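Local coordinates for protein aspartate--tRNA(Asp/Asn) ligase (Sulfolobus tokodaii, PDB 1WYD) that attaches L-aspartate to tRNA(Asp) and probably also to tRNA(Asn), in two steps by way of an aspartyl-adenylate made from ATP, at residues W21-H26 and I37-D41; G46-V50 and E86-I92; E62-V68 and I92-A98. All blocks are in the same frame, centred on the assembly; numbering follows the deposited sequence.

Contact 1 of 3, residues W21-H26 and I37-D41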
ATOM      1  N   TRP B  21      -6.218   8.111 -32.125  1.00 54.45           N
ATOM      2  CA  TRP B  21      -5.844   8.689 -30.843  1.00 53.15           C
ATOM      3  C   TRP B  21      -7.084   8.971 -30.021  1.00 52.51           C
ATOM      4  O   TRP B  21      -8.165   9.238 -30.594  1.00 53.18           O
ATOM      5  CB  TRP B  21      -5.083   9.987 -31.040  1.00 53.07           C
ATOM      6  CG  TRP B  21      -3.655   9.785 -31.361  1.00 52.78           C
ATOM      7  CD1 TRP B  21      -2.980   8.613 -31.357  1.00 52.46           C
ATOM      8  CD2 TRP B  21      -2.708  10.793 -31.740  1.00 54.42           C
ATOM      9  NE1 TRP B  21      -1.666   8.820 -31.696  1.00 52.05           N
ATOM     10  CE2 TRP B  21      -1.475  10.148 -31.954  1.00 52.11           C
ATOM     11  CE3 TRP B  21      -2.780  12.185 -31.928  1.00 54.28           C
ATOM     12  CZ2 TRP B  21      -0.328  10.831 -32.346  1.00 54.27           C
ATOM     13  CZ3 TRP B  21      -1.647  12.864 -32.311  1.00 54.45           C
ATOM     14  CH2 TRP B  21      -0.430  12.192 -32.517  1.00 55.80           C
ATOM     15  N   ALA B  22      -6.943   8.901 -28.691  1.00 50.67           N
ATOM     16  CA  ALA B  22      -7.980   9.437 -27.790  1.00 49.15           C
ATOM     17  C   ALA B  22      -7.364  10.280 -26.679  1.00 47.89           C
ATOM     18  O   ALA B  22      -6.220  10.041 -26.250  1.00 47.70           O
ATOM     19  CB  ALA B  22      -8.864   8.330 -27.209  1.00 48.69           C
ATOM     20  N   GLY B  23      -8.111  11.274 -26.221  1.00 45.73           N
ATOM     21  CA  GLY B  23      -7.604  12.088 -25.144  1.00 44.36           C
ATOM     22  C   GLY B  23      -8.247  13.436 -24.997  1.00 43.32           C
ATOM     23  O   GLY B  23      -9.380  13.637 -25.403  1.00 43.72           O
ATOM     24  N   TRP B  24      -7.482  14.349 -24.406  1.00 42.86           N
ATOM     25  CA  TRP B  24      -7.931  15.674 -24.027  1.00 41.96           C
ATOM     26  C   TRP B  24      -7.423  16.747 -24.981  1.00 41.68           C
ATOM     27  O   TRP B  24      -6.255  16.769 -25.380  1.00 41.14           O
ATOM     28  CB  TRP B  24      -7.463  15.985 -22.597  1.00 42.03           C
ATOM     29  CG  TRP B  24      -8.213  15.255 -21.525  1.00 41.31           C
ATOM     30  CD1 TRP B  24      -9.385  15.653 -20.912  1.00 40.55           C
ATOM     31  CD2 TRP B  24      -7.885  13.988 -20.962  1.00 41.80           C
ATOM     32  NE1 TRP B  24      -9.788  14.711 -19.991  1.00 39.84           N
ATOM     33  CE2 TRP B  24      -8.898  13.673 -20.001  1.00 41.64           C
ATOM     34  CE3 TRP B  24      -6.829  13.084 -21.140  1.00 42.57           C
ATOM     35  CZ2 TRP B  24      -8.862  12.520 -19.222  1.00 40.00           C
ATOM     36  CZ3 TRP B  24      -6.811  11.914 -20.370  1.00 42.74           C
ATOM     37  CH2 TRP B  24      -7.812  11.650 -19.424  1.00 42.43           C
ATOM     38  N   VAL B  25      -8.329  17.635 -25.349  1.00 41.94           N
ATOM     39  CA  VAL B  25      -8.001  18.875 -26.021  1.00 41.44           C
ATOM     40  C   VAL B  25      -7.146  19.752 -25.110  1.00 42.08           C
ATOM     41  O   VAL B  25      -7.660  20.474 -24.252  1.00 40.89           O
ATOM     42  CB  VAL B  25      -9.280  19.609 -26.426  1.00 41.92           C
ATOM     43  CG1 VAL B  25      -8.961  20.993 -27.035  1.00 40.49           C
ATOM     44  CG2 VAL B  25     -10.113  18.724 -27.413  1.00 42.40           C
ATOM     45  N   HIS B  26      -5.828  19.696 -25.333  1.00 42.26           N
ATOM     46  CA  HIS B  26      -4.858  20.524 -24.612  1.00 42.38           C
ATOM     47  C   HIS B  26      -4.791  21.995 -25.074  1.00 43.43           C
ATOM     48  O   HIS B  26      -4.742  22.916 -24.244  1.00 43.21           O
ATOM     49  CB  HIS B  26      -3.471  19.889 -24.755  1.00 42.54           C
ATOM     50  CG  HIS B  26      -2.475  20.405 -23.776  1.00 41.58           C
ATOM     51  ND1 HIS B  26      -2.379  19.915 -22.492  1.00 41.58           N
ATOM     52  CD2 HIS B  26      -1.536  21.372 -23.887  1.00 41.06           C
ATOM     53  CE1 HIS B  26      -1.420  20.565 -21.857  1.00 40.95           C
ATOM     54  NE2 HIS B  26      -0.904  21.457 -22.674  1.00 40.58           N
ATOM     55  N   ILE B  37      -4.870  21.015 -33.218  1.00 51.55           N
ATOM     56  CA  ILE B  37      -5.230  20.557 -31.886  1.00 50.15           C
ATOM     57  C   ILE B  37      -4.047  19.874 -31.244  1.00 49.41           C
ATOM     58  O   ILE B  37      -3.623  18.840 -31.731  1.00 48.84           O
ATOM     59  CB  ILE B  37      -6.431  19.565 -31.942  1.00 50.68           C
ATOM     60  CG1 ILE B  37      -7.540  20.079 -32.862  1.00 49.20           C
ATOM     61  CG2 ILE B  37      -6.975  19.328 -30.544  1.00 49.76           C
ATOM     62  CD1 ILE B  37      -8.648  19.091 -33.058  1.00 48.11           C
ATOM     63  N   ILE B  38      -3.503  20.449 -30.161  1.00 48.48           N
ATOM     64  CA  ILE B  38      -2.608  19.689 -29.317  1.00 47.21           C
ATOM     65  C   ILE B  38      -3.510  18.790 -28.440  1.00 47.28           C
ATOM     66  O   ILE B  38      -4.357  19.267 -27.663  1.00 47.13           O
ATOM     67  CB  ILE B  38      -1.642  20.578 -28.465  1.00 47.38           C
ATOM     68  CG1 ILE B  38      -0.844  21.599 -29.289  1.00 47.18           C
ATOM     69  CG2 ILE B  38      -0.669  19.720 -27.643  1.00 46.40           C
ATOM     70  CD1 ILE B  38      -0.220  21.111 -30.586  1.00 50.61           C
ATOM     71  N   LEU B  39      -3.347  17.486 -28.616  1.00 46.14           N
ATOM     72  CA  LEU B  39      -4.070  16.494 -27.847  1.00 45.28           C
ATOM     73  C   LEU B  39      -3.178  15.958 -26.745  1.00 45.30           C
ATOM     74  O   LEU B  39      -1.942  15.908 -26.900  1.00 46.12           O
ATOM     75  CB  LEU B  39      -4.548  15.360 -28.760  1.00 44.57           C
ATOM     76  CG  LEU B  39      -5.441  14.280 -28.165  1.00 44.80           C
ATOM     77  CD1 LEU B  39      -6.871  14.786 -27.994  1.00 41.59           C
ATOM     78  CD2 LEU B  39      -5.405  13.081 -29.098  1.00 45.01           C
ATOM     79  N   ARG B  40      -3.792  15.575 -25.620  1.00 44.80           N
ATOM     80  CA  ARG B  40      -3.066  15.008 -24.471  1.00 43.72           C
ATOM     81  C   ARG B  40      -3.664  13.674 -24.083  1.00 43.43           C
ATOM     82  O   ARG B  40      -4.887  13.546 -24.006  1.00 44.20           O
ATOM     83  CB  ARG B  40      -3.156  15.930 -23.254  1.00 43.34           C
ATOM     84  CG  ARG B  40      -2.301  15.445 -22.109  1.00 41.25           C
ATOM     85  CD  ARG B  40      -2.602  16.047 -20.762  1.00 39.69           C
ATOM     86  NE  ARG B  40      -3.218  17.338 -20.942  1.00 43.72           N
ATOM     87  CZ  ARG B  40      -4.451  17.623 -20.524  1.00 41.26           C
ATOM     88  NH1 ARG B  40      -5.139  16.711 -19.849  1.00 30.11           N
ATOM     89  NH2 ARG B  40      -4.956  18.830 -20.778  1.00 38.15           N
ATOM     90  N   ASP B  41      -2.801  12.697 -23.848  1.00 42.83           N
ATOM     91  CA  ASP B  41      -3.156  11.378 -23.327  1.00 42.71           C
ATOM     92  C   ASP B  41      -2.105  11.053 -22.296  1.00 43.08           C
ATOM     93  O   ASP B  41      -1.224  11.889 -22.041  1.00 43.32           O
ATOM     94  CB  ASP B  41      -3.329  10.295 -24.427  1.00 42.19           C
ATOM     95  CG  ASP B  41      -1.985   9.759 -25.019  1.00 43.39           C
ATOM     96  OD1 ASP B  41      -2.054   9.026 -26.036  1.00 44.50           O
ATOM     97  OD2 ASP B  41      -0.846   9.978 -24.559  1.00 42.28           O
TER
HETATM   98  O   HOH W   1      -3.964   8.382 -27.660  1.00 47.42           O
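Trp21 rests its CB against Leu39, whose CD2 lies 3.7 Å away. At Ala22 a water accepts the backbone N-H and lies against OD1 of Asp41, whose OD2 is hydrogen-bonded to Thr43. Gly23 has backbone angles that call for glycine, and a CB here would collide with the carbonyl oxygen of Arg40; its CA instead comes within 3.3 Å of Arg40 O. Trp24 exchanges two backbone hydrogen bonds with Arg40, and the one from Trp24 N to Arg40 O (2.7 Å) is almost straight. The Trp24 ring and the Arg40 guanidinium lie nearly parallel, 14° apart, with Trp24 CB over one guanidinium face, while NE1 of Trp24 donates to Gly390 of the second subunit. Val25 reaches Ile37 loosely. His26 turns its ring back from the backbone N (chi1 -164°), which puts ND1 at the guanidinium edge to accept from both NE (3.1 Å) and NH2 (3.3 Å) of Arg40. That double grip is likely to favour a neutral imidazole, and NH2 also makes a salt bridge to Glu66. The arrangement is a strongly twisted antiparallel beta hairpin, as formed by the first two strands of an OB-fold barrel.

Contact 2 of 3, residues G46-V50 and E86-I92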
ATOM      1  N   GLY B  46       0.467  15.137 -28.388  1.00 46.71           N
ATOM      2  CA  GLY B  46       0.599  15.088 -29.821  1.00 47.99           C
ATOM      3  C   GLY B  46       0.034  16.319 -30.503  1.00 48.72           C
ATOM      4  O   GLY B  46      -0.532  17.193 -29.858  1.00 49.05           O
ATOM      5  N   GLN B  47       0.190  16.379 -31.823  1.00 49.96           N
ATOM      6  CA  GLN B  47      -0.308  17.490 -32.639  1.00 50.52           C
ATOM      7  C   GLN B  47      -1.229  16.896 -33.673  1.00 50.94           C
ATOM      8  O   GLN B  47      -0.829  15.996 -34.403  1.00 51.28           O
ATOM      9  CB  GLN B  47       0.862  18.210 -33.344  1.00 50.71           C
ATOM     10  CG  GLN B  47       0.494  19.384 -34.252  1.00 51.00           C
ATOM     11  CD  GLN B  47       1.727  20.182 -34.700  1.00 51.77           C
ATOM     12  OE1 GLN B  47       2.198  20.036 -35.842  1.00 49.78           O
ATOM     13  NE2 GLN B  47       2.245  21.028 -33.805  1.00 50.65           N
ATOM     14  N   VAL B  48      -2.462  17.376 -33.736  1.00 51.44           N
ATOM     15  CA  VAL B  48      -3.339  16.964 -34.807  1.00 52.21           C
ATOM     16  C   VAL B  48      -3.696  18.161 -35.671  1.00 53.47           C
ATOM     17  O   VAL B  48      -3.803  19.283 -35.181  1.00 54.01           O
ATOM     18  CB  VAL B  48      -4.577  16.051 -34.341  1.00 52.31           C
ATOM     19  CG1 VAL B  48      -4.531  15.714 -32.865  1.00 52.27           C
ATOM     20  CG2 VAL B  48      -5.969  16.571 -34.776  1.00 49.84           C
ATOM     21  N   VAL B  49      -3.846  17.910 -36.965  1.00 55.17           N
ATOM     22  CA  VAL B  49      -4.235  18.928 -37.931  1.00 56.42           C
ATOM     23  C   VAL B  49      -5.607  18.573 -38.549  1.00 57.14           C
ATOM     24  O   VAL B  49      -5.914  17.410 -38.808  1.00 56.55           O
ATOM     25  CB  VAL B  49      -3.124  19.133 -39.020  1.00 56.50           C
ATOM     26  CG1 VAL B  49      -3.299  20.464 -39.775  1.00 57.27           C
ATOM     27  CG2 VAL B  49      -1.731  19.091 -38.400  1.00 56.24           C
ATOM     28  N   VAL B  50      -6.435  19.593 -38.724  1.00 58.97           N
ATOM     29  CA  VAL B  50      -7.714  19.470 -39.406  1.00 61.32           C
ATOM     30  C   VAL B  50      -7.698  20.555 -40.464  1.00 63.66           C
ATOM     31  O   VAL B  50      -7.841  21.739 -40.140  1.00 63.80           O
ATOM     32  CB  VAL B  50      -8.934  19.728 -38.466  1.00 60.78           C
ATOM     33  CG1 VAL B  50     -10.165  19.016 -38.981  1.00 59.31           C
ATOM     34  CG2 VAL B  50      -8.646  19.311 -37.032  1.00 60.15           C
ATOM     35  N   GLU B  86       2.626  14.214 -36.870  1.00 62.19           N
ATOM     36  CA  GLU B  86       1.337  14.812 -36.618  1.00 61.54           C
ATOM     37  C   GLU B  86       0.266  13.924 -37.256  1.00 60.89           C
ATOM     38  O   GLU B  86       0.541  13.191 -38.207  1.00 59.86           O
ATOM     39  CB  GLU B  86       1.264  16.246 -37.169  1.00 61.55           C
ATOM     40  CG  GLU B  86       2.042  16.495 -38.446  1.00 62.22           C
ATOM     41  CD  GLU B  86       1.623  17.768 -39.159  1.00 63.67           C
ATOM     42  OE1 GLU B  86       1.830  18.881 -38.603  1.00 61.89           O
ATOM     43  OE2 GLU B  86       1.087  17.644 -40.289  1.00 65.14           O
ATOM     44  N   LEU B  87      -0.946  14.011 -36.702  1.00 60.58           N
ATOM     45  CA  LEU B  87      -2.114  13.269 -37.139  1.00 59.91           C
ATOM     46  C   LEU B  87      -2.986  14.194 -37.953  1.00 60.56           C
ATOM     47  O   LEU B  87      -3.364  15.260 -37.475  1.00 60.42           O
ATOM     48  CB  LEU B  87      -2.908  12.829 -35.914  1.00 59.71           C
ATOM     49  CG  LEU B  87      -3.547  11.440 -35.805  1.00 57.86           C
ATOM     50  CD1 LEU B  87      -4.756  11.528 -34.955  1.00 53.31           C
ATOM     51  CD2 LEU B  87      -3.870  10.851 -37.146  1.00 53.01           C
ATOM     52  N   HIS B  88      -3.326  13.789 -39.175  1.00 61.11           N
ATOM     53  CA  HIS B  88      -4.175  14.603 -40.032  1.00 61.82           C
ATOM     54  C   HIS B  88      -5.593  14.110 -39.861  1.00 61.54           C
ATOM     55  O   HIS B  88      -5.931  13.023 -40.299  1.00 62.03           O
ATOM     56  CB  HIS B  88      -3.694  14.537 -41.488  1.00 62.38           C
ATOM     57  CG  HIS B  88      -2.492  15.396 -41.761  1.00 65.56           C
ATOM     58  ND1 HIS B  88      -2.191  15.885 -43.017  1.00 66.59           N
ATOM     59  CD2 HIS B  88      -1.518  15.861 -40.935  1.00 67.20           C
ATOM     60  CE1 HIS B  88      -1.086  16.607 -42.955  1.00 67.31           C
ATOM     61  NE2 HIS B  88      -0.659  16.612 -41.703  1.00 68.16           N
ATOM     62  N   ALA B  89      -6.427  14.891 -39.194  1.00 61.50           N
ATOM     63  CA  ALA B  89      -7.700  14.353 -38.734  1.00 61.49           C
ATOM     64  C   ALA B  89      -8.676  14.067 -39.880  1.00 61.97           C
ATOM     65  O   ALA B  89      -8.774  14.862 -40.840  1.00 62.48           O
ATOM     66  CB  ALA B  89      -8.319  15.269 -37.716  1.00 60.97           C
ATOM     67  N   GLU B  90      -9.390  12.941 -39.782  1.00 61.58           N
ATOM     68  CA  GLU B  90     -10.457  12.617 -40.729  1.00 62.16           C
ATOM     69  C   GLU B  90     -11.808  12.560 -40.021  1.00 61.41           C
ATOM     70  O   GLU B  90     -12.855  12.898 -40.598  1.00 61.09           O
ATOM     71  CB  GLU B  90     -10.182  11.284 -41.442  1.00 62.91           C
ATOM     72  CG  GLU B  90      -8.866  11.229 -42.219  1.00 66.93           C
ATOM     73  CD  GLU B  90      -8.919  11.912 -43.590  1.00 72.45           C
ATOM     74  OE1 GLU B  90      -9.908  11.726 -44.342  1.00 74.39           O
ATOM     75  OE2 GLU B  90      -7.956  12.642 -43.925  1.00 75.92           O
ATOM     76  N   GLU B  91     -11.775  12.124 -38.764  1.00 60.61           N
ATOM     77  CA  GLU B  91     -12.979  11.985 -37.949  1.00 59.55           C
ATOM     78  C   GLU B  91     -12.650  12.239 -36.491  1.00 58.12           C
ATOM     79  O   GLU B  91     -11.639  11.732 -35.988  1.00 57.42           O
ATOM     80  CB  GLU B  91     -13.591  10.596 -38.106  1.00 59.91           C
ATOM     81  CG  GLU B  91     -15.040  10.519 -37.658  1.00 61.42           C
ATOM     82  CD  GLU B  91     -15.636   9.127 -37.810  1.00 64.02           C
ATOM     83  OE1 GLU B  91     -16.848   8.976 -37.558  1.00 62.28           O
ATOM     84  OE2 GLU B  91     -14.899   8.183 -38.181  1.00 66.35           O
ATOM     85  N   ILE B  92     -13.510  13.030 -35.839  1.00 56.18           N
ATOM     86  CA  ILE B  92     -13.396  13.347 -34.434  1.00 54.72           C
ATOM     87  C   ILE B  92     -14.741  13.103 -33.745  1.00 55.46           C
ATOM     88  O   ILE B  92     -15.798  13.575 -34.193  1.00 55.42           O
ATOM     89  CB  ILE B  92     -12.899  14.825 -34.222  1.00 55.06           C
ATOM     90  CG1 ILE B  92     -11.406  14.973 -34.591  1.00 52.36           C
ATOM     91  CG2 ILE B  92     -13.192  15.339 -32.775  1.00 51.14           C
ATOM     92  CD1 ILE B  92     -11.037  16.332 -35.199  1.00 47.36           C
TER
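Val48 pairs with Leu87 and Val49 with His88 in parallel register, through three backbone hydrogen bonds. Leu87 N donates to Gln47 O (3.0 Å), Val49 N to Leu87 O (2.7 Å) and Ala89 N to Val49 O (2.6 Å). Apolar contacts fill one face: Val48 CB meets Leu87 CB at 4.0 Å, and the small Ala89 CB is approached by CG2 of both Val48 and Val50. Beyond the corner at Glu90, Ile92 folds back so that its CD1 also reaches Val50 CG2, at 4.2 Å. On the other face a polar group lies against a methyl. Glu86 carries CG between its backbone N and carbonyl carbon (chi1 34°) and extends from there, which lays the carboxylate against Val49, with OE1 3.6 Å from CG2. The same carboxylate meets the edge of the His88 ring, OE2 accepting from NE2 in a bond modelled so short that its exact length is doubtful. Strand 44-50 has strand 34-41 as its other neighbour and strand 85-89 has strand 68-77, while Val48 and Leu87 both pack on Trp21 of strand 18-31, in the order of strands round an OB-fold barrel.

Contact 3 of 3, residues E62-V68 and I92-A98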
ATOM      1  N   GLU B  62     -16.266  23.347 -32.589  1.00 57.16           N
ATOM      2  CA  GLU B  62     -17.058  23.494 -31.374  1.00 56.29           C
ATOM      3  C   GLU B  62     -16.312  22.991 -30.121  1.00 53.84           C
ATOM      4  O   GLU B  62     -16.783  23.166 -28.992  1.00 52.83           O
ATOM      5  CB  GLU B  62     -18.439  22.853 -31.544  1.00 57.90           C
ATOM      6  CG  GLU B  62     -18.449  21.340 -31.563  1.00 61.84           C
ATOM      7  CD  GLU B  62     -19.859  20.787 -31.774  1.00 69.11           C
ATOM      8  OE1 GLU B  62     -20.338  20.825 -32.948  1.00 69.85           O
ATOM      9  OE2 GLU B  62     -20.480  20.322 -30.765  1.00 71.18           O
ATOM     10  N   LEU B  63     -15.129  22.418 -30.363  1.00 50.36           N
ATOM     11  CA  LEU B  63     -14.247  21.869 -29.341  1.00 47.38           C
ATOM     12  C   LEU B  63     -13.674  22.925 -28.396  1.00 45.78           C
ATOM     13  O   LEU B  63     -13.405  24.067 -28.783  1.00 45.16           O
ATOM     14  CB  LEU B  63     -13.088  21.122 -30.021  1.00 47.51           C
ATOM     15  CG  LEU B  63     -13.379  19.839 -30.787  1.00 47.60           C
ATOM     16  CD1 LEU B  63     -12.063  19.218 -31.265  1.00 50.02           C
ATOM     17  CD2 LEU B  63     -14.170  18.836 -29.946  1.00 47.19           C
ATOM     18  N   THR B  64     -13.452  22.527 -27.152  1.00 44.80           N
ATOM     19  CA  THR B  64     -13.015  23.444 -26.116  1.00 44.34           C
ATOM     20  C   THR B  64     -11.974  22.727 -25.345  1.00 44.51           C
ATOM     21  O   THR B  64     -11.963  21.497 -25.349  1.00 45.34           O
ATOM     22  CB  THR B  64     -14.180  23.758 -25.175  1.00 44.35           C
ATOM     23  OG1 THR B  64     -14.645  22.528 -24.572  1.00 43.19           O
ATOM     24  CG2 THR B  64     -15.363  24.250 -26.001  1.00 43.43           C
ATOM     25  N   GLN B  65     -11.120  23.471 -24.649  1.00 44.86           N
ATOM     26  CA  GLN B  65     -10.030  22.857 -23.903  1.00 44.82           C
ATOM     27  C   GLN B  65     -10.596  21.963 -22.803  1.00 44.27           C
ATOM     28  O   GLN B  65     -11.624  22.291 -22.166  1.00 44.57           O
ATOM     29  CB  GLN B  65      -9.092  23.919 -23.338  1.00 45.21           C
ATOM     30  CG  GLN B  65      -8.448  24.780 -24.404  1.00 46.78           C
ATOM     31  CD  GLN B  65      -7.493  25.794 -23.780  1.00 51.47           C
ATOM     32  OE1 GLN B  65      -6.369  25.453 -23.405  1.00 54.38           O
ATOM     33  NE2 GLN B  65      -7.937  27.025 -23.650  1.00 51.30           N
ATOM     34  N   GLU B  66      -9.931  20.825 -22.629  1.00 43.03           N
ATOM     35  CA  GLU B  66     -10.254  19.746 -21.672  1.00 41.39           C
ATOM     36  C   GLU B  66     -11.424  18.831 -22.043  1.00 41.02           C
ATOM     37  O   GLU B  66     -11.703  17.878 -21.321  1.00 41.35           O
ATOM     38  CB  GLU B  66     -10.331  20.226 -20.205  1.00 41.16           C
ATOM     39  CG  GLU B  66      -9.002  20.659 -19.564  1.00 39.29           C
ATOM     40  CD  GLU B  66      -7.795  19.762 -19.869  1.00 39.28           C
ATOM     41  OE1 GLU B  66      -6.892  20.248 -20.579  1.00 38.28           O
ATOM     42  OE2 GLU B  66      -7.724  18.593 -19.404  1.00 37.22           O
ATOM     43  N   SER B  67     -12.093  19.086 -23.159  1.00 40.70           N
ATOM     44  CA  SER B  67     -12.987  18.081 -23.736  1.00 40.31           C
ATOM     45  C   SER B  67     -12.242  16.814 -24.116  1.00 40.75           C
ATOM     46  O   SER B  67     -11.044  16.833 -24.494  1.00 39.24           O
ATOM     47  CB  SER B  67     -13.665  18.614 -24.976  1.00 39.72           C
ATOM     48  OG  SER B  67     -14.323  19.821 -24.679  1.00 44.73           O
ATOM     49  N   VAL B  68     -12.947  15.705 -24.015  1.00 41.23           N
ATOM     50  CA  VAL B  68     -12.351  14.420 -24.291  1.00 42.07           C
ATOM     51  C   VAL B  68     -12.779  13.999 -25.682  1.00 43.32           C
ATOM     52  O   VAL B  68     -13.983  13.943 -25.979  1.00 42.76           O
ATOM     53  CB  VAL B  68     -12.796  13.386 -23.241  1.00 42.33           C
ATOM     54  CG1 VAL B  68     -12.320  12.019 -23.601  1.00 42.00           C
ATOM     55  CG2 VAL B  68     -12.346  13.817 -21.825  1.00 41.13           C
ATOM     56  N   ILE B  92     -13.510  13.030 -35.839  1.00 56.18           N
ATOM     57  CA  ILE B  92     -13.396  13.347 -34.434  1.00 54.72           C
ATOM     58  C   ILE B  92     -14.741  13.103 -33.745  1.00 55.46           C
ATOM     59  O   ILE B  92     -15.798  13.575 -34.193  1.00 55.42           O
ATOM     60  CB  ILE B  92     -12.899  14.825 -34.222  1.00 55.06           C
ATOM     61  CG1 ILE B  92     -11.406  14.973 -34.591  1.00 52.36           C
ATOM     62  CG2 ILE B  92     -13.192  15.339 -32.775  1.00 51.14           C
ATOM     63  CD1 ILE B  92     -11.037  16.332 -35.199  1.00 47.36           C
ATOM     64  N   THR B  93     -14.698  12.344 -32.662  1.00 55.12           N
ATOM     65  CA  THR B  93     -15.874  12.115 -31.852  1.00 55.37           C
ATOM     66  C   THR B  93     -15.729  12.807 -30.500  1.00 54.82           C
ATOM     67  O   THR B  93     -14.670  12.743 -29.863  1.00 55.06           O
ATOM     68  CB  THR B  93     -16.085  10.617 -31.672  1.00 55.92           C
ATOM     69  OG1 THR B  93     -15.932   9.980 -32.947  1.00 56.50           O
ATOM     70  CG2 THR B  93     -17.543  10.327 -31.264  1.00 56.77           C
ATOM     71  N   LEU B  94     -16.792  13.491 -30.093  1.00 54.02           N
ATOM     72  CA  LEU B  94     -16.870  14.166 -28.807  1.00 53.22           C
ATOM     73  C   LEU B  94     -17.352  13.163 -27.758  1.00 53.20           C
ATOM     74  O   LEU B  94     -18.501  12.696 -27.809  1.00 53.44           O
ATOM     75  CB  LEU B  94     -17.849  15.325 -28.902  1.00 52.60           C
ATOM     76  CG  LEU B  94     -17.614  16.697 -28.271  1.00 53.07           C
ATOM     77  CD1 LEU B  94     -18.971  17.360 -28.106  1.00 53.18           C
ATOM     78  CD2 LEU B  94     -16.894  16.607 -26.938  1.00 50.65           C
ATOM     79  N   LEU B  95     -16.479  12.807 -26.821  1.00 52.41           N
ATOM     80  CA  LEU B  95     -16.840  11.794 -25.833  1.00 51.61           C
ATOM     81  C   LEU B  95     -17.468  12.486 -24.655  1.00 52.64           C
ATOM     82  O   LEU B  95     -18.456  12.016 -24.095  1.00 53.18           O
ATOM     83  CB  LEU B  95     -15.614  10.992 -25.407  1.00 50.76           C
ATOM     84  CG  LEU B  95     -14.860  10.272 -26.524  1.00 48.85           C
ATOM     85  CD1 LEU B  95     -13.715   9.498 -25.943  1.00 47.29           C
ATOM     86  CD2 LEU B  95     -15.783   9.339 -27.328  1.00 47.43           C
ATOM     87  N   SER B  96     -16.884  13.621 -24.293  1.00 53.08           N
ATOM     88  CA  SER B  96     -17.285  14.376 -23.129  1.00 53.71           C
ATOM     89  C   SER B  96     -16.846  15.854 -23.322  1.00 54.30           C
ATOM     90  O   SER B  96     -15.639  16.165 -23.398  1.00 53.28           O
ATOM     91  CB  SER B  96     -16.652  13.735 -21.882  1.00 53.60           C
ATOM     92  OG  SER B  96     -17.053  14.387 -20.695  1.00 53.10           O
ATOM     93  N   LYS B  97     -17.838  16.739 -23.417  1.00 54.58           N
ATOM     94  CA  LYS B  97     -17.611  18.150 -23.694  1.00 56.02           C
ATOM     95  C   LYS B  97     -17.366  18.862 -22.370  1.00 55.91           C
ATOM     96  O   LYS B  97     -17.965  18.518 -21.378  1.00 56.53           O
ATOM     97  CB  LYS B  97     -18.832  18.722 -24.418  1.00 56.60           C
ATOM     98  CG  LYS B  97     -18.631  20.038 -25.192  1.00 60.10           C
ATOM     99  CD  LYS B  97     -19.938  20.903 -25.229  1.00 64.68           C
ATOM    100  CE  LYS B  97     -21.007  20.314 -26.182  1.00 67.32           C
ATOM    101  NZ  LYS B  97     -22.084  21.295 -26.560  1.00 68.41           N
ATOM    102  N   ALA B  98     -16.443  19.808 -22.341  1.00 56.04           N
ATOM    103  CA  ALA B  98     -16.162  20.564 -21.123  1.00 56.12           C
ATOM    104  C   ALA B  98     -16.760  21.969 -21.198  1.00 56.36           C
ATOM    105  O   ALA B  98     -16.679  22.627 -22.224  1.00 56.49           O
ATOM    106  CB  ALA B  98     -14.665  20.650 -20.894  1.00 55.62           C
TER
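Val68 and Ser96 form an antiparallel hydrogen-bonded pair at a classic beta bulge, where Leu95 and Ser96 both face Val68: Val68 N donates to Ser96 O (2.8 Å), whereas Val68 O receives Leu95 N (2.9 Å) and, weakly, Ser96 N. Leu95 approaches Val68 at about a right angle, its CD1 3.7 Å from Val68 CG1. The Ser96 hydroxyl is hydrogen-bonded to the carbonyl oxygen of Met391 of the second subunit. The pair lies where the loop after helix 57-60 enters strand 68-77 of the OB-fold, beside the chain leaving strand 91-94. Just before it, a type II turn from Thr64 to Ser67 brings two hydroxyls together. Ser67 swings OG to the side of its backbone N (chi1 -55°), where it accepts Ala98 N at 3.2 Å. Thr64 OG1 lies 2.7 Å from Ser67 OG and 3.1 Å from Ala98 O. Without the Ser67 oxygen, as with an alanine here, the Ala98 amide would probably lose its acceptor and the Thr64 hydroxyl be freer to turn. Ala98 sets its methyl against the turn, near Gln65 O. Nearer the helix, Leu63 splits its branches, CD1 touching Ile92 CG2 (4.3 Å) and CD2 touching Leu94 CG.

In the fold
All three contacts belong to one OB-fold domain, the anticodon-binding part in this synthetase family, and lie away from the aspartate and ATP sites of the catalytic domain. Contacts 1 and 2 have centres about 10 Å apart on neighbouring strands of the sheet that all three reach, Ile37 O and Leu39 O probably bonding to Val48 N and Gly46 N. Contact 3 lies about 9 Å from contact 1, centre to centre; Glu66 joins them by a salt bridge to Arg40 and a probable backbone bond to Val25. Contacts 2 and 3, about 14 Å apart between centres, share Ile92. Contacts 1 and 3 both meet Gly390 of the second subunit, by a hydrogen bond and by packing respectively.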